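Local coordinates for lipase (PDB 4OPM), which probably hydrolyses ester bonds in lipids such as triacylglycerols, as a putative bacterial lipase with the alpha/beta hydrolase fold, at residues Val7-Ile12 against Glu197-Asn202; Leu27-Ile32 against Val105-Leu110; Ser93-Ala98 against Ile215-Val220; Glu136-Phe141 against Leu293-Asn298; Val267-Val272 against Gln282-Gln287. One frame throughout, in Å; residues are numbered along the deposited sequence.

Interaction 1: Val7-Ile12 against Glu197-Asn202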
# COMPACT_ATOMS: atom_id res chain seq x y z
N VAL A 7 -22.15 -18.39 1.20
CA VAL A 7 -20.84 -18.38 0.56
C VAL A 7 -19.76 -18.10 1.60
O VAL A 7 -20.01 -17.42 2.59
CB VAL A 7 -20.83 -17.32 -0.60
CG1 VAL A 7 -21.08 -15.90 -0.09
CG2 VAL A 7 -19.55 -17.40 -1.45
N SER A 8 -18.56 -18.64 1.37
CA SER A 8 -17.40 -18.35 2.19
C SER A 8 -16.83 -16.99 1.75
O SER A 8 -16.74 -16.74 0.55
CB SER A 8 -16.36 -19.45 2.02
OG SER A 8 -15.11 -19.00 2.51
N PHE A 9 -16.40 -16.14 2.70
CA PHE A 9 -15.79 -14.86 2.36
C PHE A 9 -14.50 -15.07 1.56
O PHE A 9 -14.21 -14.27 0.66
CB PHE A 9 -15.50 -14.04 3.62
CG PHE A 9 -14.94 -12.66 3.34
CD1 PHE A 9 -15.70 -11.70 2.69
CD2 PHE A 9 -13.66 -12.31 3.77
CE1 PHE A 9 -15.19 -10.41 2.47
CE2 PHE A 9 -13.15 -11.03 3.55
CZ PHE A 9 -13.92 -10.09 2.89
N GLN A 10 -13.77 -16.18 1.83
CA GLN A 10 -12.55 -16.50 1.09
C GLN A 10 -12.88 -16.73 -0.40
O GLN A 10 -12.11 -16.27 -1.25
CB GLN A 10 -11.86 -17.74 1.69
CG GLN A 10 -11.18 -17.45 3.04
CD GLN A 10 -10.14 -16.34 2.95
OE1 GLN A 10 -10.18 -15.36 3.70
NE2 GLN A 10 -9.22 -16.43 2.00
N THR A 11 -14.05 -17.36 -0.70
CA THR A 11 -14.53 -17.59 -2.08
C THR A 11 -14.83 -16.23 -2.74
O THR A 11 -14.50 -16.05 -3.91
CB THR A 11 -15.75 -18.54 -2.08
OG1 THR A 11 -15.36 -19.77 -1.48
CG2 THR A 11 -16.29 -18.81 -3.48
N ILE A 12 -15.40 -15.27 -1.97
CA ILE A 12 -15.68 -13.91 -2.46
C ILE A 12 -14.36 -13.24 -2.87
O ILE A 12 -14.27 -12.70 -3.97
CB ILE A 12 -16.45 -13.05 -1.42
CG1 ILE A 12 -17.86 -13.63 -1.10
CG2 ILE A 12 -16.50 -11.55 -1.79
CD1 ILE A 12 -18.89 -13.67 -2.31
N GLU A 197 -13.21 -8.02 9.34
CA GLU A 197 -12.82 -7.65 10.71
C GLU A 197 -12.18 -8.83 11.44
O GLU A 197 -11.15 -8.65 12.10
CB GLU A 197 -14.04 -7.14 11.48
CG GLU A 197 -13.77 -6.79 12.93
CD GLU A 197 -14.99 -6.20 13.60
OE1 GLU A 197 -16.00 -6.92 13.75
OE2 GLU A 197 -14.97 -4.98 13.90
N LYS A 198 -12.79 -10.03 11.32
CA LYS A 198 -12.27 -11.24 11.96
C LYS A 198 -10.84 -11.57 11.48
O LYS A 198 -10.00 -11.88 12.32
CB LYS A 198 -13.21 -12.44 11.72
CG LYS A 198 -12.79 -13.74 12.42
CD LYS A 198 -12.63 -13.60 13.94
CE LYS A 198 -12.53 -14.93 14.65
NZ LYS A 198 -11.30 -15.68 14.28
N LEU A 199 -10.56 -11.42 10.18
CA LEU A 199 -9.22 -11.66 9.61
C LEU A 199 -8.20 -10.67 10.19
O LEU A 199 -7.09 -11.06 10.54
CB LEU A 199 -9.23 -11.57 8.08
CG LEU A 199 -10.05 -12.66 7.35
CD1 LEU A 199 -10.21 -12.32 5.87
CD2 LEU A 199 -9.43 -14.03 7.51
N MSE A 200 -8.62 -9.41 10.34
CA MSE A 200 -7.76 -8.38 10.91
C MSE A 200 -7.48 -8.65 12.41
O MSE A 200 -6.33 -8.54 12.84
CB MSE A 200 -8.38 -7.01 10.69
CG MSE A 200 -8.51 -6.66 9.22
SE MSE A 200 -9.32 -4.94 9.02
CE MSE A 200 -7.71 -3.83 9.39
N ILE A 201 -8.53 -9.10 13.17
CA ILE A 201 -8.38 -9.45 14.59
C ILE A 201 -7.35 -10.59 14.73
O ILE A 201 -6.53 -10.57 15.66
CB ILE A 201 -9.76 -9.80 15.25
CG1 ILE A 201 -10.66 -8.54 15.39
CG2 ILE A 201 -9.58 -10.50 16.63
CD1 ILE A 201 -12.13 -8.83 15.74
N ASN A 202 -7.38 -11.56 13.79
CA ASN A 202 -6.45 -12.70 13.81
C ASN A 202 -4.99 -12.26 13.57
O ASN A 202 -4.08 -12.89 14.09
CB ASN A 202 -6.85 -13.76 12.79
CG ASN A 202 -8.13 -14.51 13.12
OD1 ASN A 202 -8.59 -14.53 14.27
ND2 ASN A 202 -8.71 -15.16 12.13
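L199 meets F9 and Q10 where two helices approach at the surface. Helix 9-19 is the N-terminal helix. Helix 190-220 belongs to the long insertion between strands 137-143 and 237-242, the place where alpha/beta hydrolases commonly carry a cap or lid. The contact therefore joins the N-terminal helix to the likely cap.

L199 is the side chain to follow. CB leaves its helix toward F9 and Q10. The first torsion sets CG anti to the carbonyl carbon (chi1 -65°) and sends the fork toward these two residues. CD1 does most of the touching. L199 CD1 sits in the plane of the F9 ring, at the edge and not over a face, 4.0 Å from both F9 CD2 and F9 CE2, the ring bond it lies beside. The same L199 CD1 is 3.7 Å from Q10 OE1. L199 CD2 is the more distant branch, 4.1 Å from Q10 OE1. This is van der Waals contact; no hydrogen bond crosses.

F9 also touches A195 and Q196 on helix 190-220. A bound polyethylene glycol, probably from the crystallisation liquor, lies about 4 Å from its side chain. Just before the helix, S8 is the N-cap: its OG accepts a weak, bent bond of 3.2 Å from Q10 N.

Interaction 2: Leu27-Ile32 against Val105-Leu110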
# COMPACT_ATOMS: atom_id res chain seq x y z
N LEU A 27 5.52 -17.96 -2.90
CA LEU A 27 6.95 -18.10 -3.17
C LEU A 27 7.74 -18.07 -1.86
O LEU A 27 7.62 -17.12 -1.08
CB LEU A 27 7.42 -16.97 -4.12
CG LEU A 27 8.90 -17.00 -4.58
CD1 LEU A 27 9.19 -18.22 -5.46
CD2 LEU A 27 9.24 -15.73 -5.32
N LYS A 28 8.53 -19.13 -1.61
CA LYS A 28 9.36 -19.16 -0.41
C LYS A 28 10.69 -18.49 -0.73
O LYS A 28 11.36 -18.84 -1.71
CB LYS A 28 9.53 -20.58 0.14
CG LYS A 28 10.25 -20.61 1.50
CD LYS A 28 10.43 -22.02 2.02
CE LYS A 28 11.35 -22.08 3.23
NZ LYS A 28 10.68 -21.62 4.47
N VAL A 29 11.01 -17.45 0.05
CA VAL A 29 12.23 -16.65 -0.08
C VAL A 29 12.87 -16.60 1.32
O VAL A 29 12.33 -15.93 2.21
CB VAL A 29 11.97 -15.23 -0.66
CG1 VAL A 29 13.27 -14.49 -0.95
CG2 VAL A 29 11.08 -15.29 -1.91
N GLY A 30 13.96 -17.33 1.51
CA GLY A 30 14.61 -17.42 2.81
C GLY A 30 13.64 -17.99 3.83
O GLY A 30 13.03 -19.03 3.58
N ASP A 31 13.40 -17.25 4.92
CA ASP A 31 12.49 -17.69 5.98
C ASP A 31 11.07 -17.10 5.84
O ASP A 31 10.29 -17.13 6.81
CB ASP A 31 13.09 -17.36 7.36
CG ASP A 31 14.33 -18.16 7.66
OD1 ASP A 31 14.30 -19.40 7.49
OD2 ASP A 31 15.36 -17.54 8.04
N ILE A 32 10.71 -16.59 4.65
CA ILE A 32 9.39 -16.01 4.41
C ILE A 32 8.69 -16.74 3.28
O ILE A 32 9.30 -16.92 2.22
CB ILE A 32 9.46 -14.48 4.08
CG1 ILE A 32 10.25 -13.67 5.13
CG2 ILE A 32 8.05 -13.88 3.83
CD1 ILE A 32 10.63 -12.25 4.68
N VAL A 105 11.43 -9.52 -4.89
CA VAL A 105 11.49 -9.05 -6.30
C VAL A 105 12.57 -9.86 -7.07
O VAL A 105 12.33 -10.29 -8.20
CB VAL A 105 11.74 -7.52 -6.37
CG1 VAL A 105 12.15 -7.07 -7.78
CG2 VAL A 105 10.51 -6.74 -5.90
N GLU A 106 13.72 -10.08 -6.43
CA GLU A 106 14.82 -10.86 -7.01
C GLU A 106 14.41 -12.33 -7.21
O GLU A 106 14.62 -12.88 -8.30
CB GLU A 106 16.06 -10.76 -6.12
CG GLU A 106 16.73 -9.40 -6.16
CD GLU A 106 17.97 -9.23 -5.30
OE1 GLU A 106 18.16 -10.04 -4.36
OE2 GLU A 106 18.73 -8.27 -5.54
N ALA A 107 13.81 -12.95 -6.19
CA ALA A 107 13.38 -14.35 -6.25
C ALA A 107 12.21 -14.56 -7.24
O ALA A 107 12.12 -15.62 -7.86
CB ALA A 107 12.98 -14.84 -4.88
N ALA A 108 11.37 -13.53 -7.43
CA ALA A 108 10.24 -13.58 -8.37
C ALA A 108 10.72 -13.37 -9.82
O ALA A 108 9.92 -13.44 -10.75
CB ALA A 108 9.18 -12.55 -8.01
N ASN A 109 12.04 -13.10 -9.98
CA ASN A 109 12.75 -12.86 -11.23
C ASN A 109 12.13 -11.71 -12.04
O ASN A 109 11.96 -11.80 -13.27
CB ASN A 109 12.88 -14.15 -12.04
CG ASN A 109 14.00 -14.99 -11.50
OD1 ASN A 109 13.80 -15.88 -10.67
ND2 ASN A 109 15.23 -14.64 -11.87
N LEU A 110 11.82 -10.61 -11.34
CA LEU A 110 11.29 -9.37 -11.92
C LEU A 110 12.51 -8.46 -12.13
O LEU A 110 12.96 -7.78 -11.20
CB LEU A 110 10.23 -8.72 -11.01
CG LEU A 110 9.06 -9.60 -10.56
CD1 LEU A 110 8.34 -8.96 -9.40
CD2 LEU A 110 8.09 -9.91 -11.73
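V29 N donates to I32 O over 2.8 Å, and V29 O accepts from I32 N over 3.0 Å. The second bond closes a type II' turn, with G30 at positive phi. Together the two make V29 and I32 a hydrogen-bonded pair of a hairpin. The turn ends the strand from which L27 and V29 reach A107 and A108.

V29 meets A107 through both of its methyls. V29 CG2 is the nearer, 3.6 Å from A107 CB. V29 CG1 stands at 4.0 Å from the same A107 CB, so the A107 methyl sits at the fork of V29. L27 comes in two residues earlier. Its CG is anti to the backbone N (chi1 -177°), which carries CD2 to the helix end. There L27 CD2 rests against the peptide link, 3.7 Å from A108 N and equally near A107 C. The same L27 CD2 is 3.9 Å from A107 CB.

The turn joins strands 22-29 and 32-39 in a beta hairpin at one edge of the central sheet of this alpha/beta hydrolase fold. Helix 94-107 is the helix of the crossover from strand 72-76 to strand 114-119. Its C-terminal end, where the small A107 and A108 lie, finishes in a Schellman motif. N109 has positive phi, and L110 N bonds back to V105 O at 3.2 Å. Next to the contact, E106 OE1 forms a salt bridge with R103, whose side chain also touches V29.

Interaction 3: Ser93-Ala98 against Ile215-Val220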
# COMPACT_ATOMS: atom_id res chain seq x y z
N SER A 93 10.26 -4.10 11.12
CA SER A 93 10.65 -2.71 10.86
C SER A 93 10.55 -2.38 9.38
O SER A 93 10.74 -3.27 8.54
CB SER A 93 12.07 -2.46 11.36
OG SER A 93 13.03 -3.04 10.48
N VAL A 94 10.26 -1.10 9.05
CA VAL A 94 10.17 -0.62 7.66
C VAL A 94 11.50 -0.95 6.90
O VAL A 94 11.40 -1.52 5.82
CB VAL A 94 9.77 0.88 7.57
CG1 VAL A 94 9.87 1.42 6.14
CG2 VAL A 94 8.35 1.07 8.11
N PRO A 95 12.72 -0.71 7.46
CA PRO A 95 13.95 -1.11 6.75
C PRO A 95 13.98 -2.61 6.39
O PRO A 95 14.39 -2.94 5.29
CB PRO A 95 15.07 -0.77 7.76
CG PRO A 95 14.51 0.35 8.56
CD PRO A 95 13.06 -0.01 8.73
N ASN A 96 13.52 -3.50 7.31
CA ASN A 96 13.51 -4.94 7.02
C ASN A 96 12.43 -5.29 5.99
O ASN A 96 12.67 -6.13 5.12
CB ASN A 96 13.34 -5.80 8.28
CG ASN A 96 13.69 -7.25 8.02
OD1 ASN A 96 14.70 -7.55 7.38
ND2 ASN A 96 12.83 -8.19 8.43
N LEU A 97 11.28 -4.62 6.04
CA LEU A 97 10.22 -4.86 5.05
C LEU A 97 10.72 -4.48 3.64
O LEU A 97 10.54 -5.25 2.71
CB LEU A 97 8.92 -4.11 5.41
CG LEU A 97 8.24 -4.54 6.72
CD1 LEU A 97 7.06 -3.64 7.05
CD2 LEU A 97 7.80 -6.00 6.69
N ALA A 98 11.43 -3.33 3.51
CA ALA A 98 11.96 -2.88 2.22
C ALA A 98 13.04 -3.85 1.68
O ALA A 98 13.00 -4.22 0.49
CB ALA A 98 12.52 -1.47 2.33
N ILE A 215 6.62 3.25 15.79
CA ILE A 215 6.77 4.21 16.89
C ILE A 215 8.28 4.41 17.17
O ILE A 215 8.73 5.55 17.23
CB ILE A 215 5.99 3.74 18.15
CG1 ILE A 215 4.45 3.79 17.91
CG2 ILE A 215 6.38 4.55 19.39
CD1 ILE A 215 3.64 3.01 18.93
N ALA A 216 9.04 3.29 17.28
CA ALA A 216 10.49 3.33 17.53
C ALA A 216 11.23 4.00 16.35
O ALA A 216 12.12 4.80 16.61
CB ALA A 216 11.02 1.92 17.76
N LEU A 217 10.84 3.71 15.09
CA LEU A 217 11.45 4.30 13.89
C LEU A 217 11.27 5.83 13.89
O LEU A 217 12.23 6.57 13.62
CB LEU A 217 10.87 3.68 12.60
CG LEU A 217 11.59 4.02 11.30
CD1 LEU A 217 12.88 3.21 11.15
CD2 LEU A 217 10.68 3.75 10.11
N ASN A 218 10.06 6.30 14.25
CA ASN A 218 9.75 7.73 14.33
C ASN A 218 10.57 8.44 15.44
O ASN A 218 10.83 9.64 15.34
CB ASN A 218 8.25 7.93 14.54
CG ASN A 218 7.82 9.37 14.46
OD1 ASN A 218 7.79 9.98 13.38
ND2 ASN A 218 7.51 9.96 15.60
N LYS A 219 10.97 7.70 16.49
CA LYS A 219 11.81 8.26 17.56
C LYS A 219 13.25 8.42 17.10
O LYS A 219 13.94 9.31 17.58
CB LYS A 219 11.78 7.40 18.83
CG LYS A 219 10.46 7.48 19.58
CD LYS A 219 10.45 6.55 20.77
CE LYS A 219 9.10 6.57 21.45
NZ LYS A 219 8.97 5.48 22.45
N VAL A 220 13.71 7.53 16.20
CA VAL A 220 15.10 7.53 15.70
C VAL A 220 15.30 8.59 14.61
O VAL A 220 16.27 9.35 14.67
CB VAL A 220 15.52 6.12 15.19
CG1 VAL A 220 16.91 6.15 14.55
CG2 VAL A 220 15.48 5.10 16.32
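L217 sets its two methyls against V94 and P95. In this alpha/beta hydrolase fold the contact joins the start of helix 94-107, which packs on the central sheet, to the end of helix 190-220 in the likely cap insertion.

The first shell is wholly apolar. L217 CD2 lies 3.9 Å from V94 CB and 4.1 Å from V94 CG2, and the two side chains cross at about a right angle. L217 CD1 takes the proline. L217 CD1 is 4.0 Å from P95 CD, and leucine and ring run past each other in opposite directions. The fork of L217 thus divides its branches between two consecutive residues. CG lies anti to the backbone N (chi1 -169°), which sends both branches to the first turn of the other helix.

The next shell backs V94. L121 and L128 of helix 121-132 touch it, as does L214, nearly one turn before L217 on its own helix. A bound polyethylene glycol lies about 4 Å from the L217 side chain.

Further out, the helix start itself is capped. D91 OD1 holds S93 N, and S93 is the N-cap: its OG accepts from N96 N at 3.2 Å with an N-H...O angle of 157°.

Interaction 4: Glu136-Phe141 against Leu293-Asn298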
# COMPACT_ATOMS: atom_id res chain seq x y z
N GLU A 136 16.76 0.18 -10.10
CA GLU A 136 15.73 -0.87 -10.14
C GLU A 136 14.32 -0.27 -10.07
O GLU A 136 13.33 -1.01 -10.11
CB GLU A 136 15.93 -1.85 -8.96
CG GLU A 136 17.29 -2.54 -8.90
CD GLU A 136 17.73 -3.30 -10.13
OE1 GLU A 136 16.89 -3.99 -10.75
OE2 GLU A 136 18.94 -3.23 -10.46
N THR A 137 14.22 1.06 -9.96
CA THR A 137 12.96 1.79 -9.82
C THR A 137 12.71 2.66 -11.07
O THR A 137 13.42 3.64 -11.30
CB THR A 137 12.99 2.62 -8.50
OG1 THR A 137 13.38 1.77 -7.40
CG2 THR A 137 11.66 3.32 -8.22
N LYS A 138 11.68 2.31 -11.85
CA LYS A 138 11.32 3.02 -13.09
C LYS A 138 10.44 4.24 -12.80
O LYS A 138 10.52 5.23 -13.51
CB LYS A 138 10.61 2.08 -14.06
CG LYS A 138 10.61 2.55 -15.51
CD LYS A 138 10.06 1.48 -16.43
CE LYS A 138 10.43 1.71 -17.86
NZ LYS A 138 10.09 0.53 -18.70
N SER A 139 9.57 4.12 -11.79
CA SER A 139 8.66 5.21 -11.41
C SER A 139 8.12 4.93 -10.03
O SER A 139 8.17 3.79 -9.55
CB SER A 139 7.50 5.34 -12.41
OG SER A 139 6.51 4.34 -12.22
N LEU A 140 7.58 5.98 -9.41
CA LEU A 140 7.00 5.90 -8.08
C LEU A 140 5.60 6.52 -8.07
O LEU A 140 5.41 7.61 -8.61
CB LEU A 140 7.95 6.65 -7.13
CG LEU A 140 7.98 6.26 -5.65
CD1 LEU A 140 8.47 4.81 -5.46
CD2 LEU A 140 8.92 7.19 -4.90
N PHE A 141 4.64 5.83 -7.46
CA PHE A 141 3.28 6.35 -7.34
C PHE A 141 2.94 6.32 -5.87
O PHE A 141 2.89 5.24 -5.27
CB PHE A 141 2.28 5.58 -8.21
CG PHE A 141 0.83 6.02 -8.11
CD1 PHE A 141 0.50 7.34 -7.84
CD2 PHE A 141 -0.21 5.11 -8.34
CE1 PHE A 141 -0.84 7.75 -7.76
CE2 PHE A 141 -1.54 5.52 -8.29
CZ PHE A 141 -1.85 6.83 -8.01
N LEU A 293 2.06 5.63 -19.09
CA LEU A 293 2.30 5.74 -20.53
C LEU A 293 3.43 6.76 -20.82
O LEU A 293 4.30 6.49 -21.65
CB LEU A 293 1.02 6.13 -21.27
CG LEU A 293 0.97 5.83 -22.77
CD1 LEU A 293 1.02 4.31 -23.03
CD2 LEU A 293 -0.27 6.41 -23.39
N LYS A 294 3.41 7.90 -20.11
CA LYS A 294 4.41 8.96 -20.25
C LYS A 294 5.81 8.45 -19.86
O LYS A 294 6.78 8.70 -20.59
CB LYS A 294 4.01 10.17 -19.41
CG LYS A 294 4.85 11.41 -19.72
CD LYS A 294 4.29 12.66 -19.05
CE LYS A 294 4.89 12.88 -17.69
NZ LYS A 294 4.77 14.29 -17.24
N VAL A 295 5.92 7.73 -18.71
CA VAL A 295 7.19 7.18 -18.23
C VAL A 295 7.72 6.15 -19.25
O VAL A 295 8.91 6.15 -19.55
CB VAL A 295 7.07 6.56 -16.81
CG1 VAL A 295 8.36 5.83 -16.39
CG2 VAL A 295 6.69 7.63 -15.78
N GLU A 296 6.84 5.29 -19.77
CA GLU A 296 7.19 4.27 -20.75
C GLU A 296 7.70 4.88 -22.06
O GLU A 296 8.65 4.34 -22.64
CB GLU A 296 6.00 3.34 -21.03
CG GLU A 296 5.81 2.28 -19.95
CD GLU A 296 6.95 1.29 -19.83
OE1 GLU A 296 7.42 0.79 -20.87
OE2 GLU A 296 7.37 1.01 -18.68
N THR A 297 7.08 5.99 -22.52
CA THR A 297 7.44 6.70 -23.76
C THR A 297 8.79 7.40 -23.60
O THR A 297 9.61 7.36 -24.51
CB THR A 297 6.31 7.69 -24.13
OG1 THR A 297 5.08 6.98 -24.20
CG2 THR A 297 6.57 8.41 -25.45
N ASN A 298 9.01 8.04 -22.43
CA ASN A 298 10.25 8.78 -22.11
C ASN A 298 11.45 7.84 -21.95
O ASN A 298 12.58 8.26 -22.20
CB ASN A 298 10.06 9.64 -20.86
CG ASN A 298 9.11 10.82 -21.01
OD1 ASN A 298 8.46 11.03 -22.05
ND2 ASN A 298 8.96 11.60 -19.94
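K138 and E296 cross at about a right angle, with the ammonium group meeting one carboxylate oxygen. K138 NZ donates to E296 OE2 over 2.8 Å in a salt bridge. The approach is on the syn side of OE2, but 32° out of the carboxylate plane. E296 OE1 is farther, 3.5 Å from K138 NZ, so the grip is one-sided. The lysine chain is extended beyond CG, whereas the glutamate bends at chi2 (-64°). That bend brings the carboxylate back to the lysine, although CB of E296 sets out in another direction.

OE2 is shared: H115 NE2, on strand 114-119, hydrogen-bonds it as well and is its stronger partner. H115 ND1 bonds to S139 OG. The histidine thus bridges the serine and the glutamate. The K138 ammonium would be expected to favour the ionised carboxylate.

S139 lies on strand 137-143, inside the central sheet of the alpha/beta hydrolase. V295 and E296 lie on helix 281-298, the last helix of the chain, which packs on that sheet.

V295 carries the apolar part. It and K138 run past each other in opposite directions. V295 CG1 is 3.6 Å from K138 O and 4.1 Å from K138 CG. S139 turns its CB to the same valine; S139 CB is 4.1 Å from V295 CG1 and 4.2 Å from V295 CG2, while its OG bonds to the histidine. V295 also touches H115 and P236.

Interaction 5: Val267-Val272 against Gln282-Gln287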
# COMPACT_ATOMS: atom_id res chain seq x y z
N VAL A 267 -2.09 15.21 -7.28
CA VAL A 267 -3.51 15.13 -7.62
C VAL A 267 -4.27 15.05 -6.30
O VAL A 267 -4.03 14.12 -5.51
CB VAL A 267 -3.83 13.93 -8.54
CG1 VAL A 267 -5.34 13.77 -8.74
CG2 VAL A 267 -3.11 14.05 -9.87
N ILE A 268 -5.16 16.01 -6.05
CA ILE A 268 -5.93 16.05 -4.80
C ILE A 268 -7.38 15.74 -5.10
O ILE A 268 -8.05 16.51 -5.79
CB ILE A 268 -5.76 17.40 -4.06
CG1 ILE A 268 -4.26 17.80 -3.88
CG2 ILE A 268 -6.54 17.41 -2.73
CD1 ILE A 268 -3.34 16.80 -3.19
N LEU A 269 -7.85 14.59 -4.60
CA LEU A 269 -9.22 14.15 -4.85
C LEU A 269 -10.16 14.72 -3.79
O LEU A 269 -10.01 14.41 -2.61
CB LEU A 269 -9.33 12.61 -4.91
CG LEU A 269 -8.52 11.88 -6.01
CD1 LEU A 269 -8.86 10.39 -6.04
CD2 LEU A 269 -8.74 12.49 -7.40
N GLU A 270 -11.15 15.54 -4.22
CA GLU A 270 -12.14 16.07 -3.28
C GLU A 270 -13.03 14.92 -2.78
O GLU A 270 -13.25 13.95 -3.52
CB GLU A 270 -13.02 17.13 -3.98
CG GLU A 270 -12.29 18.41 -4.35
CD GLU A 270 -11.72 19.22 -3.20
OE1 GLU A 270 -12.39 19.32 -2.14
OE2 GLU A 270 -10.60 19.76 -3.36
N ASN A 271 -13.54 15.02 -1.54
CA ASN A 271 -14.47 14.06 -0.94
C ASN A 271 -13.92 12.63 -0.90
O ASN A 271 -14.66 11.66 -1.04
CB ASN A 271 -15.83 14.09 -1.68
CG ASN A 271 -16.47 15.45 -1.59
OD1 ASN A 271 -16.55 16.06 -0.52
ND2 ASN A 271 -16.83 16.01 -2.73
N VAL A 272 -12.60 12.51 -0.68
CA VAL A 272 -11.90 11.23 -0.57
C VAL A 272 -10.98 11.33 0.64
O VAL A 272 -10.39 12.39 0.88
CB VAL A 272 -11.13 10.90 -1.89
CG1 VAL A 272 -10.18 9.72 -1.70
CG2 VAL A 272 -12.11 10.62 -3.04
N GLN A 282 -11.55 4.62 -10.04
CA GLN A 282 -11.61 5.08 -11.44
C GLN A 282 -10.88 6.42 -11.59
O GLN A 282 -10.21 6.65 -12.61
CB GLN A 282 -13.06 5.16 -11.92
CG GLN A 282 -13.75 3.79 -11.93
CD GLN A 282 -15.26 3.89 -11.91
OE1 GLN A 282 -15.84 4.88 -12.36
NE2 GLN A 282 -15.92 2.85 -11.40
N LEU A 283 -10.96 7.27 -10.57
CA LEU A 283 -10.27 8.57 -10.55
C LEU A 283 -8.76 8.38 -10.37
O LEU A 283 -7.98 9.12 -10.95
CB LEU A 283 -10.85 9.49 -9.47
CG LEU A 283 -12.38 9.80 -9.64
CD1 LEU A 283 -12.85 10.82 -8.62
CD2 LEU A 283 -12.72 10.27 -11.07
N VAL A 284 -8.35 7.35 -9.60
CA VAL A 284 -6.94 7.01 -9.42
C VAL A 284 -6.36 6.57 -10.77
O VAL A 284 -5.33 7.09 -11.20
CB VAL A 284 -6.78 5.92 -8.33
CG1 VAL A 284 -5.38 5.27 -8.37
CG2 VAL A 284 -7.09 6.49 -6.95
N ILE A 285 -7.06 5.65 -11.45
CA ILE A 285 -6.64 5.11 -12.76
C ILE A 285 -6.61 6.22 -13.82
O ILE A 285 -5.71 6.23 -14.66
CB ILE A 285 -7.55 3.92 -13.14
CG1 ILE A 285 -7.17 2.67 -12.29
CG2 ILE A 285 -7.59 3.62 -14.63
CD1 ILE A 285 -5.72 2.07 -12.62
N GLN A 286 -7.56 7.16 -13.75
CA GLN A 286 -7.61 8.29 -14.69
C GLN A 286 -6.29 9.08 -14.69
O GLN A 286 -5.88 9.57 -15.74
CB GLN A 286 -8.79 9.20 -14.34
CG GLN A 286 -8.96 10.40 -15.27
CD GLN A 286 -10.23 11.11 -14.94
OE1 GLN A 286 -10.39 11.63 -13.83
NE2 GLN A 286 -11.19 11.06 -15.85
N GLN A 287 -5.60 9.13 -13.54
CA GLN A 287 -4.29 9.79 -13.41
C GLN A 287 -3.12 8.82 -13.64
O GLN A 287 -2.13 9.19 -14.28
CB GLN A 287 -4.14 10.41 -12.01
CG GLN A 287 -5.25 11.42 -11.66
CD GLN A 287 -5.31 12.61 -12.59
OE1 GLN A 287 -4.29 13.10 -13.12
NE2 GLN A 287 -6.52 13.12 -12.80
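L269 packs on L283 and V284 at the buried inner side of this contact, while V267 and Q287 form a more closely spaced but more open edge. The parts are a strand and a helix of the alpha/beta hydrolase fold, nearly antiparallel at 166°, with short-segment axes 10.5 Å apart.

On the inner side L269 CD1 stands 4.1 Å from L283 CB and 4.4 Å from V284 CG2. L269 and V284 are buried, although L283 is itself exposed to solvent. Beyond L269 the chain makes a type II turn with exposed E270 and N271.

At the open edge both valine methyls press on the glutamine. V267 CG1 is 3.7 Å from Q287 CG, and V267 CG2 is 3.6 Å from Q287 OE1. The bend of Q287 at chi2 (-60°) lays its amide beside the valine methyls. No hydrogen bond crosses. A bound polyether, likely a crystallisation additive, comes within about 3 Å of the Q287 side chain.

Strand 267-269 is the outermost strand at its end of the sheet and pairs with strand 237-242. L240 of that strand touches V267, L269 and V284, while V63 of helix 61-64 and P276 of helix 276-279 also pack on V284.

Interactions 4 and 5 share helix 281-298 and touch directly: F141 CE2 lies 3.8 Å from V284 CG1. Together they join that helix to strands 137-143 and 267-269. Interactions 2 and 3 use opposite ends of helix 94-107, their centres 22 Å apart. Interactions 1 and 3 lie on helix 190-220, with centres 29 Å apart, and tie the likely cap to the N-terminal helix and the core. The probable catalytic triad is S120, H274 and D245. S120 directly precedes helix 121-132, whose L121 and L128 touch V94 of interaction 3. H274 sits in the short connection between the segments of interaction 5.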